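Local coordinates for Alr1010 protein (Nostoc, PDB 3URG) that probably binds calcium ions, as a member of the CcbP family of calcium-binding proteins, at residues E37-A42 and E46-G51; Y53-D58 and I133-Y138; W68-R73 and T77-T82. One frame throughout, in Å; residues are numbered along the deposited sequence.

Interactions 1 and 2 share helix 45-59 and touch directly. CD1 of Ile38 packs on CD2 of Tyr55 at 3.5 Å, and the centres of the two contacts are about 11 Å apart. Both also reach bound groups. Glu46 and Met50 of interaction 1 and Tyr53 of interaction 2 line the pocket of 5-mercapto-2-nitro-benzoic acid, while Asp57 of interaction 2 holds a sodium ion. Interaction 3 is a beta hairpin that follows helix 45-59 in the chain. Its centre lies about 22 Å from that of interaction 2 and about 30 Å from that of interaction 1, on the opposite side of the chain's centre.

Interaction 1 (E37-A42 and E46-G51); sequences EIIVDA and EERAMG. With MNB (5-mercapto-2-nitro-benzoic acid), chain B.
Glu47 turns its CG anti to its own carbonyl carbon (chi1 -59°), beside the backbone N. Its CB lies against CB of Ala42 at 3.5 Å. The extended side chain carries its carboxylate past Ala42, and OE1 accepts hydrogen bonds from the backbone N of Glu43 and of Asp44. This covers the start of helix 45-59 and fixes the carboxylate. The bond to Asp44 N resembles one half of a capping box. Ile38 has CG2 anti to its backbone N (chi1 -50°), and this branch reaches O of Gly51 at 3.8 Å.

At Gly51 the two backbones touch: its CA makes a CH...O contact of 3.3 Å with O of Ile38. As glycine carries no side chain, the two helix segments can approach this closely here. Ile39 sends CD1 to CB of Arg48 at 4.3 Å, and both side chains also touch Trp139 of helix 127-141. A water also joins the segments, giving a bond to Ala42 O and taking one from Arg48 NE at 3.1 Å.

Val40 leaves the helix with positive phi as the second residue of a type II' turn from Ile39 to Ala42, closed by Ala42 N to Ile39 O at 2.9 Å. Glu46 and Met50 face the ligand instead. OE1 of Glu46 lies 2.5 Å from O9 of the nitro group, and CB of Met50 lies 3.5 Å from ring atom C4. The arrangement is two consecutive helices joined by a tight turn, whose second helix supplies Glu46 and Met50 to the thionitrobenzoate pocket.

Interaction 2 (Y53-D58 and I133-Y138); sequences YYYLDD and IADWLY. With NA (sodium ion), chain C.
Helices 45-59 and 127-141 approach each other in the helical part of this alpha-beta fold, beside the antiparallel sheet, and Tyr55 and Asp135 bridge the approach. The contact is small, with 157 Å² buried in all. OH of Tyr55 lies 3.1 Å from OD1 of Asp135. The two side chains cross at about a right angle, and the ring and carboxylate planes are 31° apart. Tyr55 puts its ring anti to the backbone N (chi1 169°), which carries the hydroxyl across to the second helix.

Asp135 is held mainly by helix 28-39. Its OD1 makes a salt bridge with NE of Arg33, and its OD2 makes one with NH1 of Arg30. These two bridges fix both oxygens of a buried carboxylate and probably favour its charged form. The Tyr55 ring also touches Arg33, so three helices meet around this acid. Beside the polar pair, Leu56 and Trp136 point toward the opposite helix at a looser distance, with CD2 of Leu56 4.5 Å from CB of Trp136. The Trp136 ring packs edge-to-face with Trp52.

The other face of helix 45-59 serves different sites. Tyr53 touches the thionitrobenzoate ligand, and its OH is hydrogen-bonded to O of Ala89. Near the end of the helix the main chain binds a sodium ion. O of Asp57 and O of Leu60 are protein ligands of the ion, and three waters add to the shell. One of these waters donates to O of Asp58 at 2.8 Å. Another donates to OD2 of Asp57, so this carboxylate reaches the ion only through the water. The sodium ion is coordinated directly by O of Asp57 at 2.5 Å.

Interaction 3 (W68-R73 and T77-T82); sequences WKKKSR and TIEEKT
Trp68 and Lys81 are a hydrogen-bonded pair in the antiparallel hairpin of strands 64-72 and 77-86; such backbone pairs are the tight part of the contact. N of Trp68 bonds to O of Lys81 at 2.7 Å, and Lys81 N returns a bond to Trp68 O. Lys70 pairs with Glu79 and Ser72 with Thr77 in the same way, giving six backbone bonds. The longest is Thr77 N to Ser72 O at 3.2 Å, next to the turn. There the hydroxyls of Ser72 and Thr77 both bond to Thr75.

On the same face as Trp68, CB of Lys70 sits 3.8 Å above the centre of the indole ring. Lys70 and Glu79 lie side by side and point the same way, with CE of Lys70 3.8 Å from OE1 of Glu79. Lys81 ends in a salt bridge with Asp104.

The face bearing Lys69, Lys71, Ile78 and Glu80 is looser and solvent-exposed. CG of Lys69 touches CG2 of Ile78 at 4.1 Å. NZ of Lys69 stays 4.8 Å from OE2 of Glu80, too far for direct contact. The backbone ladder therefore defines the pairing. The Lys69-Glu80 and Lys70-Glu79 charges, not in direct contact, probably add a diffuse attraction.

Interaction 1 (E37-A42 and E46-G51)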
loop_
_atom_site.group_PDB
_atom_site.type_symbol
_atom_site.label_atom_id
_atom_site.label_comp_id
_atom_site.label_asym_id
_atom_site.label_seq_id
_atom_site.Cartn_x
_atom_site.Cartn_y
_atom_site.Cartn_z
ATOM N N GLU A 37 -8.672 -13.688 3.791
ATOM C CA GLU A 37 -9.293 -12.377 3.869
ATOM C C GLU A 37 -9.103 -11.609 2.583
ATOM O O GLU A 37 -9.956 -10.881 2.223
ATOM C CB GLU A 37 -8.822 -11.593 5.087
ATOM C CG GLU A 37 -8.904 -12.384 6.352
ATOM C CD GLU A 37 -8.843 -11.546 7.587
ATOM O OE1 GLU A 37 -9.146 -10.363 7.501
ATOM O OE2 GLU A 37 -8.492 -12.069 8.654
ATOM N N ILE A 38 -8.009 -11.829 1.885
ATOM C CA ILE A 38 -7.660 -11.000 0.754
ATOM C C ILE A 38 -7.683 -11.462 -0.692
ATOM O O ILE A 38 -7.957 -10.664 -1.600
ATOM C CB ILE A 38 -6.242 -10.412 0.924
ATOM C CG1 ILE A 38 -6.069 -9.754 2.278
ATOM C CG2 ILE A 38 -5.927 -9.457 -0.168
ATOM C CD1 ILE A 38 -4.705 -9.263 2.525
ATOM N N ILE A 39 -7.130 -12.649 -0.861
ATOM C CA ILE A 39 -7.119 -13.346 -2.102
ATOM C C ILE A 39 -8.392 -14.153 -2.257
ATOM O O ILE A 39 -9.037 -14.069 -3.256
ATOM C CB ILE A 39 -5.894 -14.224 -2.214
ATOM C CG1 ILE A 39 -4.635 -13.380 -2.222
ATOM C CG2 ILE A 39 -5.964 -15.039 -3.442
ATOM C CD1 ILE A 39 -4.515 -12.520 -3.364
ATOM N N VAL A 40 -8.771 -14.884 -1.223
ATOM C CA VAL A 40 -10.033 -15.606 -1.215
ATOM C C VAL A 40 -10.107 -16.499 -2.465
ATOM O O VAL A 40 -9.237 -17.281 -2.679
ATOM C CB VAL A 40 -11.216 -14.696 -1.006
ATOM C CG1 VAL A 40 -12.403 -15.468 -0.675
ATOM C CG2 VAL A 40 -10.950 -13.770 0.104
ATOM N N ASP A 41 -11.125 -16.359 -3.290
ATOM C CA ASP A 41 -11.248 -17.188 -4.484
ATOM C C ASP A 41 -10.591 -16.647 -5.747
ATOM O O ASP A 41 -10.801 -17.164 -6.807
ATOM C CB ASP A 41 -12.696 -17.524 -4.760
ATOM C CG ASP A 41 -13.304 -18.332 -3.678
ATOM O OD1 ASP A 41 -12.612 -19.126 -3.089
ATOM O OD2 ASP A 41 -14.480 -18.180 -3.403
ATOM N N ALA A 42 -9.834 -15.574 -5.637
ATOM C CA ALA A 42 -9.267 -14.929 -6.820
ATOM C C ALA A 42 -8.300 -15.876 -7.513
ATOM O O ALA A 42 -7.512 -16.546 -6.854
ATOM C CB ALA A 42 -8.557 -13.627 -6.430
ATOM N N GLU A 46 -6.282 -9.856 -12.448
ATOM C CA GLU A 46 -7.229 -8.781 -12.144
ATOM C C GLU A 46 -7.941 -9.011 -10.821
ATOM O O GLU A 46 -8.183 -8.062 -10.056
ATOM C CB GLU A 46 -8.271 -8.637 -13.262
ATOM C CG GLU A 46 -7.679 -8.308 -14.622
ATOM C CD GLU A 46 -8.704 -8.389 -15.747
ATOM O OE1 GLU A 46 -9.874 -8.002 -15.524
ATOM O OE2 GLU A 46 -8.336 -8.838 -16.857
ATOM N N GLU A 47 -8.287 -10.271 -10.557
ATOM C CA GLU A 47 -8.970 -10.646 -9.315
ATOM C C GLU A 47 -8.048 -10.521 -8.107
ATOM O O GLU A 47 -8.482 -10.107 -7.027
ATOM C CB GLU A 47 -9.547 -12.069 -9.417
ATOM C CG GLU A 47 -10.553 -12.239 -10.553
ATOM C CD GLU A 47 -11.001 -13.682 -10.742
ATOM O OE1 GLU A 47 -10.153 -14.600 -10.638
ATOM O OE2 GLU A 47 -12.202 -13.892 -10.992
ATOM N N ARG A 48 -6.776 -10.872 -8.283
ATOM C CA ARG A 48 -5.819 -10.767 -7.183
ATOM C C ARG A 48 -5.583 -9.286 -6.863
ATOM O O ARG A 48 -5.605 -8.879 -5.706
ATOM C CB ARG A 48 -4.494 -11.467 -7.527
ATOM C CG ARG A 48 -4.582 -12.970 -7.830
ATOM C CD ARG A 48 -3.174 -13.555 -8.082
ATOM N NE ARG A 48 -2.807 -14.436 -6.976
ATOM C CZ ARG A 48 -1.580 -14.589 -6.501
ATOM N NH1 ARG A 48 -0.576 -13.910 -7.032
ATOM N NH2 ARG A 48 -1.360 -15.425 -5.493
ATOM N N ALA A 49 -5.366 -8.478 -7.898
ATOM C CA ALA A 49 -5.248 -7.032 -7.702
ATOM C C ALA A 49 -6.485 -6.460 -7.018
ATOM O O ALA A 49 -6.371 -5.657 -6.103
ATOM C CB ALA A 49 -5.006 -6.324 -9.048
ATOM N N MET A 50 -7.667 -6.855 -7.482
ATOM C CA MET A 50 -8.912 -6.316 -6.937
ATOM C C MET A 50 -9.070 -6.671 -5.458
ATOM O O MET A 50 -9.439 -5.823 -4.641
ATOM C CB MET A 50 -10.117 -6.820 -7.731
ATOM C CG MET A 50 -11.443 -6.173 -7.335
ATOM S SD MET A 50 -12.857 -7.055 -8.046
ATOM C CE MET A 50 -12.842 -8.563 -7.101
ATOM N N GLY A 51 -8.781 -7.920 -5.115
ATOM C CA GLY A 51 -8.810 -8.339 -3.723
ATOM C C GLY A 51 -7.961 -7.441 -2.837
ATOM O O GLY A 51 -8.389 -7.008 -1.760
HETATM C C6 MNB B . -10.563 -2.618 -10.811
HETATM C C1 MNB B . -11.044 -3.200 -11.939
HETATM C C2 MNB B . -10.606 -4.522 -12.279
HETATM C C3 MNB B . -9.670 -5.198 -11.432
HETATM C C4 MNB B . -9.175 -4.585 -10.268
HETATM C C5 MNB B . -9.598 -3.331 -9.949
HETATM S S5 MNB B . -9.022 -2.545 -8.493
HETATM C C10 MNB B . -12.009 -2.384 -12.744
HETATM O O12 MNB B . -12.451 -2.773 -13.804
HETATM O O11 MNB B . -12.327 -1.110 -12.334
HETATM N N7 MNB B . -11.036 -5.244 -13.445
HETATM O O9 MNB B . -10.541 -6.422 -13.681
HETATM O O8 MNB B . -11.958 -4.791 -14.229
HETATM O O HOH W 1 -4.810 -16.745 -6.550
#

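Interaction 2 (Y53-D58 and I133-Y138)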
loop_
_atom_site.group_PDB
_atom_site.type_symbol
_atom_site.label_atom_id
_atom_site.label_comp_id
_atom_site.label_asym_id
_atom_site.label_seq_id
_atom_site.Cartn_x
_atom_site.Cartn_y
_atom_site.Cartn_z
ATOM N N TYR A 53 -6.960 -4.377 -3.478
ATOM C CA TYR A 53 -7.448 -3.002 -3.522
ATOM C C TYR A 53 -8.575 -2.808 -2.507
ATOM O O TYR A 53 -8.548 -1.875 -1.700
ATOM C CB TYR A 53 -7.933 -2.630 -4.937
ATOM C CG TYR A 53 -8.349 -1.176 -5.079
ATOM C CD1 TYR A 53 -7.421 -0.200 -5.441
ATOM C CD2 TYR A 53 -9.660 -0.778 -4.847
ATOM C CE1 TYR A 53 -7.790 1.135 -5.577
ATOM C CE2 TYR A 53 -10.037 0.569 -4.973
ATOM C CZ TYR A 53 -9.098 1.509 -5.341
ATOM O OH TYR A 53 -9.466 2.827 -5.473
ATOM N N TYR A 54 -9.574 -3.684 -2.566
ATOM C CA TYR A 54 -10.692 -3.647 -1.620
ATOM C C TYR A 54 -10.257 -3.907 -0.185
ATOM O O TYR A 54 -10.774 -3.292 0.749
ATOM C CB TYR A 54 -11.788 -4.655 -2.011
ATOM C CG TYR A 54 -12.575 -4.249 -3.255
ATOM C CD1 TYR A 54 -12.792 -2.912 -3.551
ATOM C CD2 TYR A 54 -13.114 -5.209 -4.116
ATOM C CE1 TYR A 54 -13.509 -2.529 -4.677
ATOM C CE2 TYR A 54 -13.840 -4.836 -5.246
ATOM C CZ TYR A 54 -14.035 -3.495 -5.517
ATOM O OH TYR A 54 -14.751 -3.110 -6.633
ATOM N N TYR A 55 -9.324 -4.828 0.011
ATOM C CA TYR A 55 -8.869 -5.088 1.372
ATOM C C TYR A 55 -8.254 -3.817 1.979
ATOM O O TYR A 55 -8.619 -3.402 3.076
ATOM C CB TYR A 55 -7.899 -6.274 1.438
ATOM C CG TYR A 55 -7.201 -6.428 2.785
ATOM C CD1 TYR A 55 -7.847 -7.008 3.879
ATOM C CD2 TYR A 55 -5.891 -6.003 2.951
ATOM C CE1 TYR A 55 -7.194 -7.156 5.107
ATOM C CE2 TYR A 55 -5.236 -6.146 4.167
ATOM C CZ TYR A 55 -5.885 -6.719 5.234
ATOM O OH TYR A 55 -5.197 -6.842 6.428
ATOM N N LEU A 56 -7.348 -3.194 1.260
ATOM C CA LEU A 56 -6.671 -2.022 1.742
ATOM C C LEU A 56 -7.625 -0.858 1.950
ATOM O O LEU A 56 -7.587 -0.186 2.948
ATOM C CB LEU A 56 -5.555 -1.647 0.794
ATOM C CG LEU A 56 -4.331 -2.537 0.782
ATOM C CD1 LEU A 56 -3.418 -2.197 -0.284
ATOM C CD2 LEU A 56 -3.638 -2.557 2.062
ATOM N N ASP A 57 -8.523 -0.689 1.012
ATOM C CA ASP A 57 -9.545 0.337 1.114
ATOM C C ASP A 57 -10.414 0.109 2.331
ATOM O O ASP A 57 -10.868 1.055 2.943
ATOM C CB ASP A 57 -10.441 0.368 -0.116
ATOM C CG ASP A 57 -11.211 1.677 -0.238
ATOM O OD1 ASP A 57 -12.260 1.693 -0.918
ATOM O OD2 ASP A 57 -10.765 2.690 0.343
ATOM N N ASP A 58 -10.674 -1.149 2.656
ATOM C CA ASP A 58 -11.504 -1.478 3.806
ATOM C C ASP A 58 -10.779 -1.376 5.143
ATOM O O ASP A 58 -11.387 -1.040 6.152
ATOM C CB ASP A 58 -12.034 -2.896 3.659
ATOM C CG ASP A 58 -13.528 -2.932 3.511
ATOM O OD1 ASP A 58 -14.222 -2.791 4.545
ATOM O OD2 ASP A 58 -14.001 -3.086 2.363
ATOM N N ILE A 133 -0.852 -2.220 6.156
ATOM C CA ILE A 133 0.340 -1.754 5.456
ATOM C C ILE A 133 1.470 -2.787 5.508
ATOM O O ILE A 133 2.115 -3.058 4.491
ATOM C CB ILE A 133 0.836 -0.408 6.014
ATOM C CG1 ILE A 133 -0.180 0.695 5.695
ATOM C CG2 ILE A 133 2.179 -0.053 5.390
ATOM C CD1 ILE A 133 0.184 2.056 6.322
ATOM N N ALA A 134 1.709 -3.351 6.695
ATOM C CA ALA A 134 2.708 -4.408 6.867
ATOM C C ALA A 134 2.420 -5.650 6.007
ATOM O O ALA A 134 3.346 -6.307 5.524
ATOM C CB ALA A 134 2.809 -4.800 8.333
ATOM N N ASP A 135 1.144 -5.979 5.833
ATOM C CA ASP A 135 0.770 -7.140 5.015
ATOM C C ASP A 135 1.171 -6.876 3.568
ATOM O O ASP A 135 1.669 -7.765 2.857
ATOM C CB ASP A 135 -0.739 -7.389 5.077
ATOM C CG ASP A 135 -1.186 -8.092 6.357
ATOM O OD1 ASP A 135 -2.402 -8.051 6.634
ATOM O OD2 ASP A 135 -0.348 -8.679 7.082
ATOM N N TRP A 136 0.929 -5.650 3.122
ATOM C CA TRP A 136 1.242 -5.289 1.738
ATOM C C TRP A 136 2.758 -5.280 1.534
ATOM O O TRP A 136 3.266 -5.836 0.565
ATOM C CB TRP A 136 0.627 -3.920 1.387
ATOM C CG TRP A 136 1.041 -3.396 0.032
ATOM C CD1 TRP A 136 1.699 -2.230 -0.227
ATOM C CD2 TRP A 136 0.832 -4.029 -1.240
ATOM N NE1 TRP A 136 1.906 -2.090 -1.575
ATOM C CE2 TRP A 136 1.386 -3.182 -2.223
ATOM C CE3 TRP A 136 0.233 -5.229 -1.640
ATOM C CZ2 TRP A 136 1.357 -3.491 -3.584
ATOM C CZ3 TRP A 136 0.200 -5.534 -3.010
ATOM C CH2 TRP A 136 0.765 -4.672 -3.956
ATOM N N LEU A 137 3.482 -4.645 2.455
ATOM C CA LEU A 137 4.944 -4.672 2.418
ATOM C C LEU A 137 5.492 -6.108 2.435
ATOM O O LEU A 137 6.468 -6.427 1.747
ATOM C CB LEU A 137 5.519 -3.862 3.585
ATOM C CG LEU A 137 5.198 -2.367 3.496
ATOM C CD1 LEU A 137 5.728 -1.591 4.708
ATOM C CD2 LEU A 137 5.767 -1.808 2.200
ATOM N N TYR A 138 4.852 -6.976 3.213
ATOM C CA TYR A 138 5.249 -8.376 3.260
ATOM C C TYR A 138 5.047 -9.077 1.912
ATOM O O TYR A 138 5.927 -9.786 1.432
ATOM C CB TYR A 138 4.475 -9.108 4.365
ATOM C CG TYR A 138 4.618 -10.618 4.305
ATOM C CD1 TYR A 138 3.626 -11.405 3.733
ATOM C CD2 TYR A 138 5.733 -11.256 4.847
ATOM C CE1 TYR A 138 3.754 -12.797 3.670
ATOM C CE2 TYR A 138 5.862 -12.643 4.798
ATOM C CZ TYR A 138 4.872 -13.404 4.204
ATOM O OH TYR A 138 5.001 -14.785 4.155
HETATM NA NA NA C . -10.854 2.753 4.821
HETATM O O HOH W 2 -12.346 3.813 2.635
HETATM O O HOH W 3 -12.731 1.457 6.358
HETATM O O HOH W 4 -11.477 5.088 6.141
#

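Interaction 3 (W68-R73 and T77-T82)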
loop_
_atom_site.group_PDB
_atom_site.type_symbol
_atom_site.label_atom_id
_atom_site.label_comp_id
_atom_site.label_asym_id
_atom_site.label_seq_id
_atom_site.Cartn_x
_atom_site.Cartn_y
_atom_site.Cartn_z
ATOM N N TRP A 68 6.114 10.408 3.032
ATOM C CA TRP A 68 6.184 9.899 1.673
ATOM C C TRP A 68 7.560 10.151 1.066
ATOM O O TRP A 68 8.025 11.290 1.005
ATOM C CB TRP A 68 5.108 10.559 0.813
ATOM C CG TRP A 68 5.136 10.204 -0.649
ATOM C CD1 TRP A 68 5.523 9.010 -1.215
ATOM C CD2 TRP A 68 4.715 11.040 -1.733
ATOM N NE1 TRP A 68 5.385 9.072 -2.582
ATOM C CE2 TRP A 68 4.883 10.303 -2.925
ATOM C CE3 TRP A 68 4.210 12.348 -1.812
ATOM C CZ2 TRP A 68 4.565 10.821 -4.174
ATOM C CZ3 TRP A 68 3.898 12.859 -3.054
ATOM C CH2 TRP A 68 4.085 12.105 -4.218
ATOM N N LYS A 69 8.218 9.084 0.623
ATOM C CA LYS A 69 9.475 9.251 -0.089
ATOM C C LYS A 69 9.180 9.481 -1.555
ATOM O O LYS A 69 8.944 8.535 -2.313
ATOM C CB LYS A 69 10.411 8.067 0.146
ATOM C CG LYS A 69 11.324 8.323 1.319
ATOM C CD LYS A 69 12.021 7.076 1.802
ATOM C CE LYS A 69 12.985 7.401 2.938
ATOM N NZ LYS A 69 13.649 6.172 3.456
ATOM N N LYS A 70 9.152 10.757 -1.927
ATOM C CA LYS A 70 8.843 11.176 -3.283
ATOM C C LYS A 70 10.146 11.289 -4.070
ATOM O O LYS A 70 10.936 12.220 -3.867
ATOM C CB LYS A 70 8.079 12.503 -3.264
ATOM C CG LYS A 70 7.716 13.047 -4.640
ATOM C CD LYS A 70 6.840 14.293 -4.519
ATOM C CE LYS A 70 7.208 15.345 -5.551
ATOM N NZ LYS A 70 6.898 14.937 -6.948
ATOM N N LYS A 71 10.371 10.323 -4.957
ATOM C CA LYS A 71 11.656 10.178 -5.645
ATOM C C LYS A 71 11.696 10.903 -6.995
ATOM O O LYS A 71 10.714 10.910 -7.738
ATOM C CB LYS A 71 11.958 8.693 -5.860
ATOM C CG LYS A 71 11.972 7.853 -4.590
ATOM C CD LYS A 71 12.122 6.369 -4.941
ATOM C CE LYS A 71 12.092 5.512 -3.685
ATOM N NZ LYS A 71 12.159 4.060 -3.997
ATOM N N SER A 72 12.837 11.504 -7.320
ATOM C CA SER A 72 13.026 12.059 -8.664
ATOM C C SER A 72 14.164 11.350 -9.390
ATOM O O SER A 72 15.342 11.662 -9.184
ATOM C CB SER A 72 13.289 13.564 -8.619
ATOM O OG SER A 72 13.739 14.019 -9.884
ATOM N N ARG A 73 13.801 10.397 -10.243
ATOM C CA ARG A 73 14.779 9.602 -10.969
ATOM C C ARG A 73 15.678 10.502 -11.815
ATOM O O ARG A 73 16.881 10.282 -11.914
ATOM C CB ARG A 73 14.051 8.592 -11.856
ATOM C CG ARG A 73 14.914 7.453 -12.351
ATOM C CD ARG A 73 14.129 6.573 -13.313
ATOM N NE ARG A 73 14.853 5.356 -13.678
ATOM C CZ ARG A 73 14.497 4.136 -13.290
ATOM N NH1 ARG A 73 13.421 3.975 -12.528
ATOM N NH2 ARG A 73 15.211 3.079 -13.667
ATOM N N THR A 77 17.295 12.611 -6.800
ATOM C CA THR A 77 17.019 13.204 -5.497
ATOM C C THR A 77 15.743 12.648 -4.892
ATOM O O THR A 77 14.920 12.049 -5.586
ATOM C CB THR A 77 16.955 14.754 -5.553
ATOM O OG1 THR A 77 15.977 15.166 -6.512
ATOM C CG2 THR A 77 18.319 15.333 -5.939
ATOM N N ILE A 78 15.594 12.845 -3.588
ATOM C CA ILE A 78 14.430 12.365 -2.852
ATOM C C ILE A 78 13.872 13.487 -1.977
ATOM O O ILE A 78 14.612 14.109 -1.204
ATOM C CB ILE A 78 14.797 11.161 -1.965
ATOM C CG1 ILE A 78 15.333 10.019 -2.831
ATOM C CG2 ILE A 78 13.587 10.693 -1.152
ATOM C CD1 ILE A 78 16.009 8.918 -2.056
ATOM N N GLU A 79 12.577 13.752 -2.126
ATOM C CA GLU A 79 11.848 14.648 -1.225
ATOM C C GLU A 79 10.975 13.842 -0.277
ATOM O O GLU A 79 9.960 13.267 -0.686
ATOM C CB GLU A 79 10.976 15.623 -2.017
ATOM C CG GLU A 79 10.273 16.685 -1.164
ATOM C CD GLU A 79 9.386 17.612 -1.983
ATOM O OE1 GLU A 79 9.333 17.444 -3.224
ATOM O OE2 GLU A 79 8.744 18.509 -1.387
ATOM N N GLU A 80 11.367 13.800 0.989
ATOM C CA GLU A 80 10.546 13.150 2.002
ATOM C C GLU A 80 9.458 14.109 2.484
ATOM O O GLU A 80 9.726 15.022 3.264
ATOM C CB GLU A 80 11.411 12.664 3.165
ATOM C CG GLU A 80 10.633 11.921 4.241
ATOM C CD GLU A 80 11.540 11.228 5.239
ATOM O OE1 GLU A 80 11.269 11.314 6.457
ATOM O OE2 GLU A 80 12.531 10.602 4.804
ATOM N N LYS A 81 8.235 13.900 2.004
ATOM C CA LYS A 81 7.127 14.810 2.276
ATOM C C LYS A 81 6.247 14.286 3.414
ATOM O O LYS A 81 6.036 13.079 3.537
ATOM C CB LYS A 81 6.253 14.987 1.026
ATOM C CG LYS A 81 6.633 16.130 0.085
ATOM C CD LYS A 81 5.533 16.352 -0.953
ATOM C CE LYS A 81 5.367 17.836 -1.306
ATOM N NZ LYS A 81 5.129 18.691 -0.090
ATOM N N THR A 82 5.719 15.197 4.224
ATOM C CA THR A 82 4.784 14.821 5.285
ATOM C C THR A 82 3.373 15.146 4.842
ATOM O O THR A 82 3.028 16.306 4.621
ATOM C CB THR A 82 5.107 15.518 6.623
ATOM O OG1 THR A 82 6.317 14.970 7.156
ATOM C CG2 THR A 82 3.976 15.284 7.626
#